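Local coordinates for F5/8 type C domain protein (Bacteroides ovatus, PDB 4ZRX) that probably hydrolyses terminal alpha-L-fucosyl linkages, as a putative fucosidase that joins a TIM-barrel catalytic domain to a C-terminal F5/8 type C domain, at residues Q22-A27 with E445-A450; R167-L172 with Y205-R210; V532-E537 with Q548-S553. All coordinates share one frame; numbering follows the deposited sequence.

Overall arrangement
Near the N terminus, helix 20-27 forms one half of interaction 1, whose other half comes more than 400 residues later, where strand 438-446 runs out. Interaction 1 joins the start of the chain to the beta sandwich that follows the barrel. The large loop closed in this way contains interaction 2, a local pairing of consecutive helices on the outside of the TIM barrel; the two contacts do not touch, their nearest atoms being about 18 Å apart. Interaction 3 opens only after that loop has closed. It lies on the opposite side of the chain's centre, about 67 Å from interaction 2 between centres, and joins the two sheets of the F5/8 type C domain.

Interaction 1: Q22-A27 with E445-A450; sequences QKVDMA and ECRLTA
All three guanidinium nitrogens of R447 are engaged: NH1 donates to a water oxygen 2.9 Å away, NE forms a salt bridge with E402, and NH2 bonds to the carbonyl of G269. This arginine lies at the joint between the TIM-barrel domain and the antiparallel beta sandwich that follows it in the chain, an arrangement consistent with the two-domain build of alpha-L-fucosidases. Its water also reaches back to helix 20-27, donating a weak hydrogen bond to the carbonyl O of A27. The arginine chain is extended from CG to NE (chi2 174°, chi3 176°), which carries the charged end past the helix to these partners and to W239, with which it makes a cation-pi contact. V24 meets the aliphatic part of that chain at about a right angle, its CG1 lying 3.9 Å from R447 CG. Further along, A27 CB approaches R447 NH1 obliquely at 3.9 Å. The next residue, L448, points its isobutyl group at the same helix, and L448 CD2 comes to 3.5 Å from D25 OD2. The aspartate uses its other oxygen, OD1, in a salt bridge with R29, so one carboxylate has a charged partner and an apolar neighbour. With an alanine at D25, R29 would probably lose this salt-bridge partner, and a gap would be likely to open beside the leucine methyls. The second methyl of L448 packs against the helix backbone, CD1 lying 3.8 Å from D25 O.

Interaction 2: R167-L172 with Y205-R210; sequences RQLTEL and YQTIQR
L169 and T207 meet between two neighbouring helices, their side chains lying alongside but running in opposite senses. The methyl carbon CD2 of L169 lies 4.1 Å from T207 CG2 and equally far from T207 CB, so this one leucine methyl sits against the CB-CG2 bond of the threonine. T170 approaches the same threonine differently: it lies crosswise to it, and T170 OG1 comes to 3.6 Å from T207 CG2. That methyl is therefore shared by two residues of helix 158-174, one apolar and one bearing a hydroxyl. In T207, CG2 stands anti to the backbone N (chi1 -58° to OG1), which directs the methyl across the interface while OG1 stays close to its own helix and bonds to the carbonyl of A203. T170 has the same rotamer, and its hydroxyl turns back to I166 O, one helical turn earlier. Both hydroxyls are thus satisfied within their own helices, and no hydrogen bond passes between the segments. On the barrel side of the contact L169 CD2 also meets I208 CG1 at 4.3 Å, extending the apolar part of the interface. The axes of the two short helical segments run nearly parallel, 15° apart in their N-to-C directions and 10.1 Å at closest approach. This is the arrangement of successive outer helices in a beta/alpha barrel. Helix 158-174 follows strand 140-145 and precedes strand 181-184, which in turn leads to helix 201-211 and strand 216-219. L169 and I208 both pack onto V182 and F184 of strand 181-184, the strand between the two helices in sequence, while L169 also touches L145 of strand 140-145 and I208 touches M217 of strand 216-219.

Interaction 3: V532-E537 with Q548-S553; sequences VPASGE and QTVAFS
The beta sandwich of the F5/8 type C domain, a discoidin-like fold, has its two sheets joined here by a few apolar side chains: V532 and A534, in and just beyond the region of edge strand 530-532, pack on F552 and V550 of a strand in the other sheet. V532 and F552 meet in a CH-pi contact. The methyl CG1 of V532 stands 3.9 Å from the centroid of the F552 ring, 21° off the ring normal, and is displaced toward the side of CD1 and CE1, each 3.7 Å from that methyl. V532 CG1 is set anti to its own backbone nitrogen (chi1 -177°), which carries this branch over the ring face. Two residues on, A534 CB touches V550 CG1 at 4.0 Å, a smaller apolar contact than the first. Next to the V532-F552 pair, a water links the backbones: it donates to P533 O at 2.7 Å and accepts from S553 N at 2.8 Å, close to the corner the chain turns at S553. The loop itself is shaped by an ST turn, in which S535 OG accepts a nearly straight bond from E537 N (3.2 Å, 164°). Between them G536 takes a positive phi, and E537 beyond it forms a salt bridge with R517. Behind the contact, V532 lies against F520 and V522 of strand 517-523, and V550 reaches Y518 of that strand. Strand 548-552 is paired with strand 495-503, whose L498 and F501 touch F552, while strand 530-532 forms the outer edge of the five-stranded sheet, next to strand 517-523.

Interaction 1: Q22-A27 with E445-A450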
ATOM      1  N   GLN A  22     -22.897  21.502 -17.616  1.00 36.33           N
ATOM      2  CA  GLN A  22     -23.353  20.290 -18.282  1.00 36.86           C
ATOM      3  C   GLN A  22     -22.374  19.131 -17.996  1.00 34.44           C
ATOM      4  O   GLN A  22     -22.785  17.999 -17.769  1.00 33.62           O
ATOM      5  CB  GLN A  22     -23.503  20.533 -19.785  1.00 39.36           C
ATOM      6  CG  GLN A  22     -24.750  21.312 -20.074  1.00 42.53           C
ATOM      7  CD  GLN A  22     -24.637  22.194 -21.309  1.00 46.18           C
ATOM      8  OE1 GLN A  22     -23.974  21.839 -22.285  1.00 46.86           O
ATOM      9  NE2 GLN A  22     -25.281  23.361 -21.259  1.00 49.27           N
ATOM     10  N   LYS A  23     -21.080  19.419 -18.056  1.00 32.96           N
ATOM     11  CA  LYS A  23     -20.071  18.385 -17.719  1.00 31.17           C
ATOM     12  C   LYS A  23     -20.224  17.874 -16.296  1.00 29.58           C
ATOM     13  O   LYS A  23     -20.115  16.681 -16.078  1.00 28.62           O
ATOM     14  CB  LYS A  23     -18.634  18.890 -17.905  1.00 30.92           C
ATOM     15  CG  LYS A  23     -18.291  19.152 -19.355  1.00 32.39           C
ATOM     16  CD  LYS A  23     -16.872  19.597 -19.538  1.00 32.15           C
ATOM     17  CE  LYS A  23     -16.615  19.900 -20.984  1.00 33.43           C
ATOM     18  NZ  LYS A  23     -15.214  20.311 -21.205  1.00 33.49           N
ATOM     19  N   VAL A  24     -20.443  18.777 -15.350  1.00 28.80           N
ATOM     20  CA  VAL A  24     -20.614  18.390 -13.970  1.00 28.91           C
ATOM     21  C   VAL A  24     -21.857  17.517 -13.779  1.00 28.74           C
ATOM     22  O   VAL A  24     -21.796  16.526 -13.064  1.00 25.98           O
ATOM     23  CB  VAL A  24     -20.629  19.611 -13.041  1.00 28.88           C
ATOM     24  CG1 VAL A  24     -21.118  19.255 -11.682  1.00 29.04           C
ATOM     25  CG2 VAL A  24     -19.215  20.169 -12.953  1.00 28.33           C
ATOM     26  N   ASP A  25     -22.950  17.881 -14.453  1.00 28.82           N
ATOM     27  CA  ASP A  25     -24.206  17.129 -14.389  1.00 29.50           C
ATOM     28  C   ASP A  25     -24.026  15.707 -14.929  1.00 29.22           C
ATOM     29  O   ASP A  25     -24.480  14.732 -14.333  1.00 29.28           O
ATOM     30  CB  ASP A  25     -25.286  17.898 -15.225  1.00 30.92           C
ATOM     31  CG  ASP A  25     -26.661  17.305 -15.116  1.00 32.28           C
ATOM     32  OD1 ASP A  25     -26.923  16.270 -15.733  1.00 34.15           O
ATOM     33  OD2 ASP A  25     -27.530  17.939 -14.478  1.00 34.20           O
HETATM   34  N   MSE A  26     -23.323  15.587 -16.057  1.00 29.10           N
HETATM   35  CA  MSE A  26     -23.080  14.298 -16.642  1.00 29.07           C
HETATM   36  C   MSE A  26     -22.097  13.501 -15.763  1.00 26.70           C
HETATM   37  O   MSE A  26     -22.290  12.318 -15.495  1.00 26.00           O
HETATM   38  CB  MSE A  26     -22.569  14.457 -18.067  1.00 31.98           C
HETATM   39  CG  MSE A  26     -23.659  15.065 -18.979  1.00 34.40           C
HETATM   40 SE   MSE A  26     -22.997  15.286 -20.787  0.75 39.71          SE
HETATM   41  CE  MSE A  26     -23.288  13.471 -21.412  1.00 40.49           C
ATOM     42  N   ALA A  27     -21.063  14.177 -15.303  1.00 25.14           N
ATOM     43  CA  ALA A  27     -20.050  13.517 -14.445  1.00 24.01           C
ATOM     44  C   ALA A  27     -20.674  12.874 -13.194  1.00 23.36           C
ATOM     45  O   ALA A  27     -20.300  11.789 -12.764  1.00 21.92           O
ATOM     46  CB  ALA A  27     -18.982  14.542 -14.007  1.00 23.33           C
ATOM     47  N   GLU A 445     -20.043  20.811  -0.212  1.00 21.98           N
ATOM     48  CA  GLU A 445     -20.094  20.953  -1.663  1.00 22.77           C
ATOM     49  C   GLU A 445     -20.375  19.606  -2.280  1.00 20.99           C
ATOM     50  O   GLU A 445     -19.780  18.640  -1.870  1.00 19.48           O
ATOM     51  CB  GLU A 445     -18.755  21.447  -2.217  1.00 25.60           C
ATOM     52  CG  GLU A 445     -18.345  22.881  -1.845  1.00 28.35           C
ATOM     53  CD  GLU A 445     -16.939  23.182  -2.362  1.00 34.75           C
ATOM     54  OE1 GLU A 445     -16.581  22.717  -3.495  1.00 36.36           O
ATOM     55  OE2 GLU A 445     -16.163  23.815  -1.611  1.00 38.70           O
ATOM     56  N   CYS A 446     -21.202  19.585  -3.318  1.00 20.70           N
ATOM     57  CA  CYS A 446     -21.410  18.338  -4.069  1.00 21.29           C
ATOM     58  C   CYS A 446     -21.890  18.641  -5.450  1.00 21.79           C
ATOM     59  O   CYS A 446     -22.358  19.782  -5.723  1.00 23.38           O
ATOM     60  CB  CYS A 446     -22.341  17.404  -3.358  1.00 21.06           C
ATOM     61  SG  CYS A 446     -24.033  18.076  -3.036  1.00 23.78           S
ATOM     62  N   ARG A 447     -21.776  17.647  -6.310  1.00 20.93           N
ATOM     63  CA  ARG A 447     -22.312  17.696  -7.642  1.00 21.51           C
ATOM     64  C   ARG A 447     -23.737  17.222  -7.604  1.00 22.39           C
ATOM     65  O   ARG A 447     -24.022  16.147  -7.088  1.00 22.21           O
ATOM     66  CB  ARG A 447     -21.472  16.813  -8.564  1.00 21.09           C
ATOM     67  CG  ARG A 447     -19.998  17.254  -8.539  1.00 20.61           C
ATOM     68  CD  ARG A 447     -19.107  16.294  -9.342  1.00 20.62           C
ATOM     69  NE  ARG A 447     -17.748  16.818  -9.364  1.00 20.45           N
ATOM     70  CZ  ARG A 447     -16.735  16.332 -10.063  1.00 19.81           C
ATOM     71  NH1 ARG A 447     -16.863  15.241 -10.835  1.00 20.42           N
ATOM     72  NH2 ARG A 447     -15.562  16.935  -9.967  1.00 19.89           N
ATOM     73  N   LEU A 448     -24.651  18.010  -8.216  1.00 23.61           N
ATOM     74  CA  LEU A 448     -26.082  17.672  -8.151  1.00 24.53           C
ATOM     75  C   LEU A 448     -26.490  17.365  -6.699  1.00 24.28           C
ATOM     76  O   LEU A 448     -26.112  18.129  -5.839  1.00 23.37           O
ATOM     77  CB  LEU A 448     -26.436  16.525  -9.051  1.00 25.45           C
ATOM     78  CG  LEU A 448     -26.178  16.688 -10.549  1.00 26.96           C
ATOM     79  CD1 LEU A 448     -26.754  15.500 -11.358  1.00 27.56           C
ATOM     80  CD2 LEU A 448     -26.733  18.007 -11.106  1.00 29.26           C
ATOM     81  N   THR A 449     -27.303  16.319  -6.445  1.00 25.10           N
ATOM     82  CA  THR A 449     -27.673  15.917  -5.101  1.00 24.70           C
ATOM     83  C   THR A 449     -26.824  14.744  -4.648  1.00 24.17           C
ATOM     84  O   THR A 449     -26.773  13.737  -5.353  1.00 25.70           O
ATOM     85  CB  THR A 449     -29.164  15.576  -5.082  1.00 26.31           C
ATOM     86  OG1 THR A 449     -29.900  16.736  -5.462  1.00 26.73           O
ATOM     87  CG2 THR A 449     -29.633  15.174  -3.700  1.00 26.30           C
ATOM     88  N   ALA A 450     -26.170  14.855  -3.485  1.00 22.19           N
ATOM     89  CA  ALA A 450     -25.384  13.772  -2.916  1.00 21.50           C
ATOM     90  C   ALA A 450     -26.272  12.758  -2.234  1.00 20.79           C
ATOM     91  O   ALA A 450     -27.279  13.146  -1.650  1.00 21.26           O
ATOM     92  CB  ALA A 450     -24.414  14.311  -1.884  1.00 21.20           C
TER
HETATM   93  O   HOH W   1     -18.725  13.057 -10.673  1.00 21.58           O

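Interaction 2: R167-L172 with Y205-R210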
ATOM      1  N   ARG A 167      -3.164 -16.999 -26.291  1.00 26.77           N
ATOM      2  CA  ARG A 167      -3.215 -18.421 -25.971  0.50 26.56           C
ATOM      3  C   ARG A 167      -2.903 -18.659 -24.511  1.00 25.44           C
ATOM      4  O   ARG A 167      -3.584 -19.456 -23.876  1.00 25.58           O
ATOM      5  CB  ARG A 167      -2.327 -19.266 -26.880  0.50 27.42           C
ATOM      6  CG  ARG A 167      -2.982 -19.501 -28.183  0.50 28.91           C
ATOM      7  CD  ARG A 167      -1.974 -20.073 -29.177  0.50 29.85           C
ATOM      8  NE  ARG A 167      -1.263 -21.273 -28.715  0.50 29.82           N
ATOM      9  CZ  ARG A 167       0.063 -21.447 -28.832  0.50 30.33           C
ATOM     10  NH1 ARG A 167       0.830 -20.476 -29.303  0.50 30.21           N
ATOM     11  NH2 ARG A 167       0.625 -22.582 -28.452  0.50 30.03           N
ATOM     12  N   GLN A 168      -1.930 -17.939 -23.950  1.00 25.24           N
ATOM     13  CA  GLN A 168      -1.676 -18.028 -22.490  1.00 23.66           C
ATOM     14  C   GLN A 168      -2.866 -17.618 -21.620  1.00 22.43           C
ATOM     15  O   GLN A 168      -3.267 -18.319 -20.660  1.00 22.92           O
ATOM     16  CB  GLN A 168      -0.464 -17.197 -22.114  1.00 23.51           C
ATOM     17  CG  GLN A 168       0.822 -17.749 -22.690  1.00 23.72           C
ATOM     18  CD  GLN A 168       2.076 -17.042 -22.168  1.00 23.37           C
ATOM     19  OE1 GLN A 168       2.040 -15.868 -21.761  1.00 23.79           O
ATOM     20  NE2 GLN A 168       3.203 -17.709 -22.263  1.00 23.04           N
ATOM     21  N   LEU A 169      -3.459 -16.514 -22.014  1.00 22.89           N
ATOM     22  CA  LEU A 169      -4.624 -15.925 -21.318  1.00 22.04           C
ATOM     23  C   LEU A 169      -5.796 -16.846 -21.376  1.00 22.71           C
ATOM     24  O   LEU A 169      -6.468 -17.042 -20.424  1.00 22.74           O
ATOM     25  CB  LEU A 169      -4.911 -14.571 -21.912  1.00 22.64           C
ATOM     26  CG  LEU A 169      -6.093 -13.772 -21.353  1.00 23.30           C
ATOM     27  CD1 LEU A 169      -5.827 -13.420 -19.905  1.00 22.59           C
ATOM     28  CD2 LEU A 169      -6.265 -12.547 -22.226  1.00 24.37           C
ATOM     29  N   THR A 170      -6.031 -17.459 -22.543  1.00 24.17           N
ATOM     30  CA  THR A 170      -7.121 -18.404 -22.732  1.00 24.20           C
ATOM     31  C   THR A 170      -6.931 -19.612 -21.855  1.00 23.67           C
ATOM     32  O   THR A 170      -7.847 -20.050 -21.231  1.00 23.86           O
ATOM     33  CB  THR A 170      -7.253 -18.785 -24.214  1.00 26.30           C
ATOM     34  OG1 THR A 170      -7.524 -17.600 -24.985  1.00 26.40           O
ATOM     35  CG2 THR A 170      -8.338 -19.848 -24.434  1.00 27.32           C
ATOM     36  N   GLU A 171      -5.707 -20.105 -21.698  1.00 23.29           N
ATOM     37  CA  GLU A 171      -5.527 -21.221 -20.766  1.00 23.48           C
ATOM     38  C   GLU A 171      -5.933 -20.841 -19.334  1.00 22.73           C
ATOM     39  O   GLU A 171      -6.678 -21.576 -18.608  1.00 23.06           O
ATOM     40  CB  GLU A 171      -4.063 -21.693 -20.784  1.00 23.31           C
ATOM     41  CG  GLU A 171      -3.694 -22.363 -22.064  1.00 24.52           C
ATOM     42  CD  GLU A 171      -2.206 -22.537 -22.278  1.00 25.28           C
ATOM     43  OE1 GLU A 171      -1.362 -21.787 -21.647  1.00 24.86           O
ATOM     44  OE2 GLU A 171      -1.881 -23.419 -23.150  1.00 26.30           O
ATOM     45  N   LEU A 172      -5.430 -19.691 -18.902  1.00 22.39           N
ATOM     46  CA  LEU A 172      -5.678 -19.225 -17.539  1.00 21.21           C
ATOM     47  C   LEU A 172      -7.139 -18.964 -17.256  1.00 21.43           C
ATOM     48  O   LEU A 172      -7.587 -19.161 -16.133  1.00 20.46           O
ATOM     49  CB  LEU A 172      -4.810 -17.983 -17.216  1.00 20.66           C
ATOM     50  CG  LEU A 172      -3.289 -18.183 -17.185  1.00 21.25           C
ATOM     51  CD1 LEU A 172      -2.584 -16.886 -17.029  1.00 21.41           C
ATOM     52  CD2 LEU A 172      -2.951 -19.100 -16.044  1.00 21.15           C
ATOM     53  N   TYR A 205      -9.044  -8.019 -24.140  1.00 27.34           N
ATOM     54  CA  TYR A 205     -10.299  -7.726 -23.418  1.00 28.02           C
ATOM     55  C   TYR A 205     -11.468  -8.569 -23.877  1.00 27.89           C
ATOM     56  O   TYR A 205     -12.283  -9.020 -23.065  1.00 27.12           O
ATOM     57  CB  TYR A 205     -10.643  -6.220 -23.497  1.00 28.88           C
ATOM     58  CG  TYR A 205     -11.691  -5.736 -22.475  1.00 29.82           C
ATOM     59  CD1 TYR A 205     -11.928  -6.410 -21.275  1.00 29.62           C
ATOM     60  CD2 TYR A 205     -12.417  -4.597 -22.736  1.00 31.39           C
ATOM     61  CE1 TYR A 205     -12.878  -5.914 -20.341  1.00 31.32           C
ATOM     62  CE2 TYR A 205     -13.391  -4.132 -21.871  1.00 31.59           C
ATOM     63  CZ  TYR A 205     -13.609  -4.785 -20.676  1.00 32.77           C
ATOM     64  OH  TYR A 205     -14.552  -4.298 -19.789  1.00 35.89           O
ATOM     65  N   GLN A 206     -11.568  -8.795 -25.186  1.00 29.72           N
ATOM     66  CA  GLN A 206     -12.644  -9.644 -25.708  1.00 30.83           C
ATOM     67  C   GLN A 206     -12.537 -11.075 -25.195  1.00 29.81           C
ATOM     68  O   GLN A 206     -13.544 -11.663 -24.799  1.00 29.90           O
ATOM     69  CB  GLN A 206     -12.725  -9.592 -27.248  1.00 34.16           C
ATOM     70  CG  GLN A 206     -12.950  -8.205 -27.872  1.00 36.31           C
ATOM     71  CD  GLN A 206     -13.983  -7.338 -27.157  1.00 39.15           C
ATOM     72  OE1 GLN A 206     -13.696  -6.178 -26.762  1.00 41.67           O
ATOM     73  NE2 GLN A 206     -15.164  -7.900 -26.923  1.00 39.76           N
ATOM     74  N   THR A 207     -11.298 -11.564 -25.017  1.00 28.66           N
ATOM     75  CA  THR A 207     -11.086 -12.885 -24.460  1.00 27.81           C
ATOM     76  C   THR A 207     -11.589 -12.965 -23.058  1.00 26.70           C
ATOM     77  O   THR A 207     -12.273 -13.913 -22.681  1.00 26.18           O
ATOM     78  CB  THR A 207      -9.590 -13.250 -24.537  1.00 28.13           C
ATOM     79  OG1 THR A 207      -9.164 -13.198 -25.896  1.00 31.28           O
ATOM     80  CG2 THR A 207      -9.283 -14.649 -23.986  1.00 28.24           C
ATOM     81  N   ILE A 208     -11.218 -11.964 -22.257  1.00 25.49           N
ATOM     82  CA  ILE A 208     -11.628 -11.925 -20.878  1.00 25.17           C
ATOM     83  C   ILE A 208     -13.147 -11.913 -20.763  1.00 26.03           C
ATOM     84  O   ILE A 208     -13.745 -12.686 -20.020  1.00 26.45           O
ATOM     85  CB  ILE A 208     -11.011 -10.665 -20.165  1.00 24.85           C
ATOM     86  CG1 ILE A 208      -9.503 -10.795 -20.069  1.00 25.31           C
ATOM     87  CG2 ILE A 208     -11.689 -10.444 -18.849  1.00 24.42           C
ATOM     88  CD1 ILE A 208      -8.799  -9.471 -19.640  1.00 25.04           C
ATOM     89  N   GLN A 209     -13.770 -11.031 -21.520  1.00 27.26           N
ATOM     90  CA  GLN A 209     -15.238 -10.896 -21.480  1.00 28.73           C
ATOM     91  C   GLN A 209     -15.979 -12.176 -21.882  1.00 29.72           C
ATOM     92  O   GLN A 209     -17.046 -12.493 -21.319  1.00 30.25           O
ATOM     93  CB  GLN A 209     -15.675  -9.745 -22.371  1.00 30.10           C
ATOM     94  CG  GLN A 209     -15.369  -8.401 -21.773  1.00 30.55           C
ATOM     95  CD  GLN A 209     -15.749  -7.282 -22.691  1.00 32.65           C
ATOM     96  OE1 GLN A 209     -16.935  -6.990 -22.826  1.00 35.61           O
ATOM     97  NE2 GLN A 209     -14.792  -6.678 -23.362  1.00 32.86           N
ATOM     98  N   ARG A 210     -15.412 -12.907 -22.826  1.00 31.01           N
ATOM     99  CA  ARG A 210     -16.061 -14.118 -23.327  1.00 32.21           C
ATOM    100  C   ARG A 210     -15.958 -15.235 -22.343  1.00 31.02           C
ATOM    101  O   ARG A 210     -16.945 -15.904 -22.069  1.00 31.31           O
ATOM    102  CB  ARG A 210     -15.477 -14.526 -24.667  1.00 35.61           C
ATOM    103  CG  ARG A 210     -16.048 -15.838 -25.183  1.00 38.40           C
ATOM    104  CD  ARG A 210     -15.712 -16.027 -26.635  1.00 41.96           C
ATOM    105  NE  ARG A 210     -14.314 -15.718 -26.882  1.00 42.67           N
ATOM    106  CZ  ARG A 210     -13.294 -16.538 -26.678  1.00 43.73           C
ATOM    107  NH1 ARG A 210     -13.473 -17.784 -26.248  1.00 45.72           N
ATOM    108  NH2 ARG A 210     -12.073 -16.106 -26.936  1.00 44.49           N
TER

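Interaction 3: V532-E537 with Q548-S553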
ATOM      1  N   VAL A 532      35.419   9.989  29.580  1.00 33.81           N
ATOM      2  CA  VAL A 532      35.849   8.719  29.035  1.00 34.75           C
ATOM      3  C   VAL A 532      36.836   9.068  27.938  1.00 35.48           C
ATOM      4  O   VAL A 532      36.478   9.828  27.014  1.00 34.03           O
ATOM      5  CB  VAL A 532      34.690   7.935  28.424  1.00 34.04           C
ATOM      6  CG1 VAL A 532      35.159   6.564  27.906  1.00 34.87           C
ATOM      7  CG2 VAL A 532      33.598   7.727  29.461  1.00 34.55           C
ATOM      8  N   PRO A 533      38.074   8.512  28.013  1.00 36.51           N
ATOM      9  CA  PRO A 533      39.032   8.885  26.992  1.00 36.63           C
ATOM     10  C   PRO A 533      38.599   8.426  25.608  1.00 36.61           C
ATOM     11  O   PRO A 533      38.121   7.284  25.439  1.00 37.32           O
ATOM     12  CB  PRO A 533      40.312   8.146  27.418  1.00 38.82           C
ATOM     13  CG  PRO A 533      40.214   8.113  28.881  1.00 39.05           C
ATOM     14  CD  PRO A 533      38.752   7.858  29.168  1.00 38.34           C
ATOM     15  N   ALA A 534      38.793   9.301  24.643  1.00 35.30           N
ATOM     16  CA  ALA A 534      38.409   9.005  23.259  1.00 35.51           C
ATOM     17  C   ALA A 534      39.117  10.015  22.368  1.00 34.96           C
ATOM     18  O   ALA A 534      39.663  11.015  22.854  1.00 32.90           O
ATOM     19  CB  ALA A 534      36.892   9.125  23.107  1.00 35.17           C
ATOM     20  N   SER A 535      39.039   9.779  21.055  1.00 34.71           N
ATOM     21  CA  SER A 535      39.711  10.657  20.103  1.00 35.56           C
ATOM     22  C   SER A 535      39.132  12.094  20.197  1.00 35.35           C
ATOM     23  O   SER A 535      39.839  13.063  19.938  1.00 35.51           O
ATOM     24  CB  SER A 535      39.608  10.106  18.680  1.00 36.36           C
ATOM     25  OG  SER A 535      38.359  10.481  18.102  1.00 35.60           O
ATOM     26  N   GLY A 536      37.836  12.216  20.534  1.00 34.26           N
ATOM     27  CA  GLY A 536      37.188  13.529  20.604  1.00 34.56           C
ATOM     28  C   GLY A 536      36.774  14.126  19.265  1.00 34.35           C
ATOM     29  O   GLY A 536      36.367  15.307  19.205  1.00 32.78           O
ATOM     30  N   GLU A 537      36.888  13.316  18.205  1.00 33.44           N
ATOM     31  CA  GLU A 537      36.501  13.743  16.871  1.00 35.59           C
ATOM     32  C   GLU A 537      35.758  12.617  16.175  1.00 34.14           C
ATOM     33  O   GLU A 537      36.234  11.465  16.119  1.00 33.12           O
ATOM     34  CB  GLU A 537      37.712  14.139  16.067  1.00 39.42           C
ATOM     35  CG  GLU A 537      37.380  14.797  14.743  1.00 43.56           C
ATOM     36  CD  GLU A 537      38.649  15.135  13.982  1.00 47.43           C
ATOM     37  OE1 GLU A 537      39.241  16.187  14.332  1.00 49.18           O
ATOM     38  OE2 GLU A 537      39.032  14.353  13.058  1.00 47.97           O
ATOM     39  N   GLN A 548      28.751   6.299  13.982  1.00 29.21           N
ATOM     40  CA  GLN A 548      30.144   6.095  14.404  1.00 31.33           C
ATOM     41  C   GLN A 548      30.121   5.561  15.787  1.00 30.45           C
ATOM     42  O   GLN A 548      29.630   6.236  16.675  1.00 29.20           O
ATOM     43  CB  GLN A 548      30.952   7.383  14.387  1.00 32.73           C
ATOM     44  CG  GLN A 548      31.052   7.961  13.000  1.00 33.92           C
ATOM     45  CD  GLN A 548      32.201   8.970  12.844  1.00 34.57           C
ATOM     46  OE1 GLN A 548      32.961   9.225  13.768  1.00 36.87           O
ATOM     47  NE2 GLN A 548      32.346   9.490  11.658  1.00 35.80           N
ATOM     48  N   THR A 549      30.666   4.360  15.924  1.00 30.95           N
ATOM     49  CA  THR A 549      30.772   3.673  17.205  1.00 31.51           C
ATOM     50  C   THR A 549      32.150   3.962  17.786  1.00 31.84           C
ATOM     51  O   THR A 549      33.158   3.816  17.094  1.00 32.09           O
ATOM     52  CB  THR A 549      30.491   2.157  16.992  1.00 32.45           C
ATOM     53  OG1 THR A 549      29.120   1.976  16.568  1.00 30.62           O
ATOM     54  CG2 THR A 549      30.757   1.362  18.281  1.00 32.77           C
ATOM     55  N   VAL A 550      32.178   4.503  19.004  1.00 31.08           N
ATOM     56  CA  VAL A 550      33.451   4.840  19.698  1.00 33.25           C
ATOM     57  C   VAL A 550      33.709   3.722  20.656  1.00 33.31           C
ATOM     58  O   VAL A 550      32.981   3.591  21.641  1.00 32.59           O
ATOM     59  CB  VAL A 550      33.309   6.172  20.453  1.00 33.08           C
ATOM     60  CG1 VAL A 550      34.551   6.476  21.280  1.00 35.36           C
ATOM     61  CG2 VAL A 550      33.022   7.266  19.395  1.00 33.64           C
ATOM     62  N   ALA A 551      34.716   2.905  20.338  1.00 33.48           N
ATOM     63  CA  ALA A 551      35.053   1.735  21.104  1.00 34.75           C
ATOM     64  C   ALA A 551      35.890   2.273  22.274  1.00 35.37           C
ATOM     65  O   ALA A 551      36.841   3.031  22.063  1.00 37.29           O
ATOM     66  CB  ALA A 551      35.852   0.740  20.266  1.00 36.04           C
ATOM     67  N   PHE A 552      35.517   1.901  23.481  1.00 35.28           N
ATOM     68  CA  PHE A 552      36.293   2.323  24.675  1.00 36.03           C
ATOM     69  C   PHE A 552      37.511   1.420  24.862  1.00 37.17           C
ATOM     70  O   PHE A 552      37.439   0.213  24.612  1.00 36.68           O
ATOM     71  CB  PHE A 552      35.384   2.303  25.912  1.00 35.88           C
ATOM     72  CG  PHE A 552      34.175   3.231  25.808  1.00 34.55           C
ATOM     73  CD1 PHE A 552      34.224   4.423  25.086  1.00 33.57           C
ATOM     74  CD2 PHE A 552      32.999   2.913  26.470  1.00 35.12           C
ATOM     75  CE1 PHE A 552      33.134   5.268  25.033  1.00 32.77           C
ATOM     76  CE2 PHE A 552      31.911   3.751  26.403  1.00 33.96           C
ATOM     77  CZ  PHE A 552      31.990   4.941  25.682  1.00 33.09           C
ATOM     78  N   SER A 553      38.617   2.014  25.312  1.00 38.26           N
ATOM     79  CA  SER A 553      39.811   1.249  25.745  1.00 41.02           C
ATOM     80  C   SER A 553      39.563   0.329  26.939  1.00 41.42           C
ATOM     81  O   SER A 553      40.183  -0.728  27.051  1.00 42.38           O
ATOM     82  CB  SER A 553      40.926   2.207  26.124  1.00 42.28           C
ATOM     83  OG  SER A 553      41.268   2.983  24.991  1.00 44.21           O
TER
HETATM   84  O   HOH W   2      38.295   4.631  26.097  1.00 43.84           O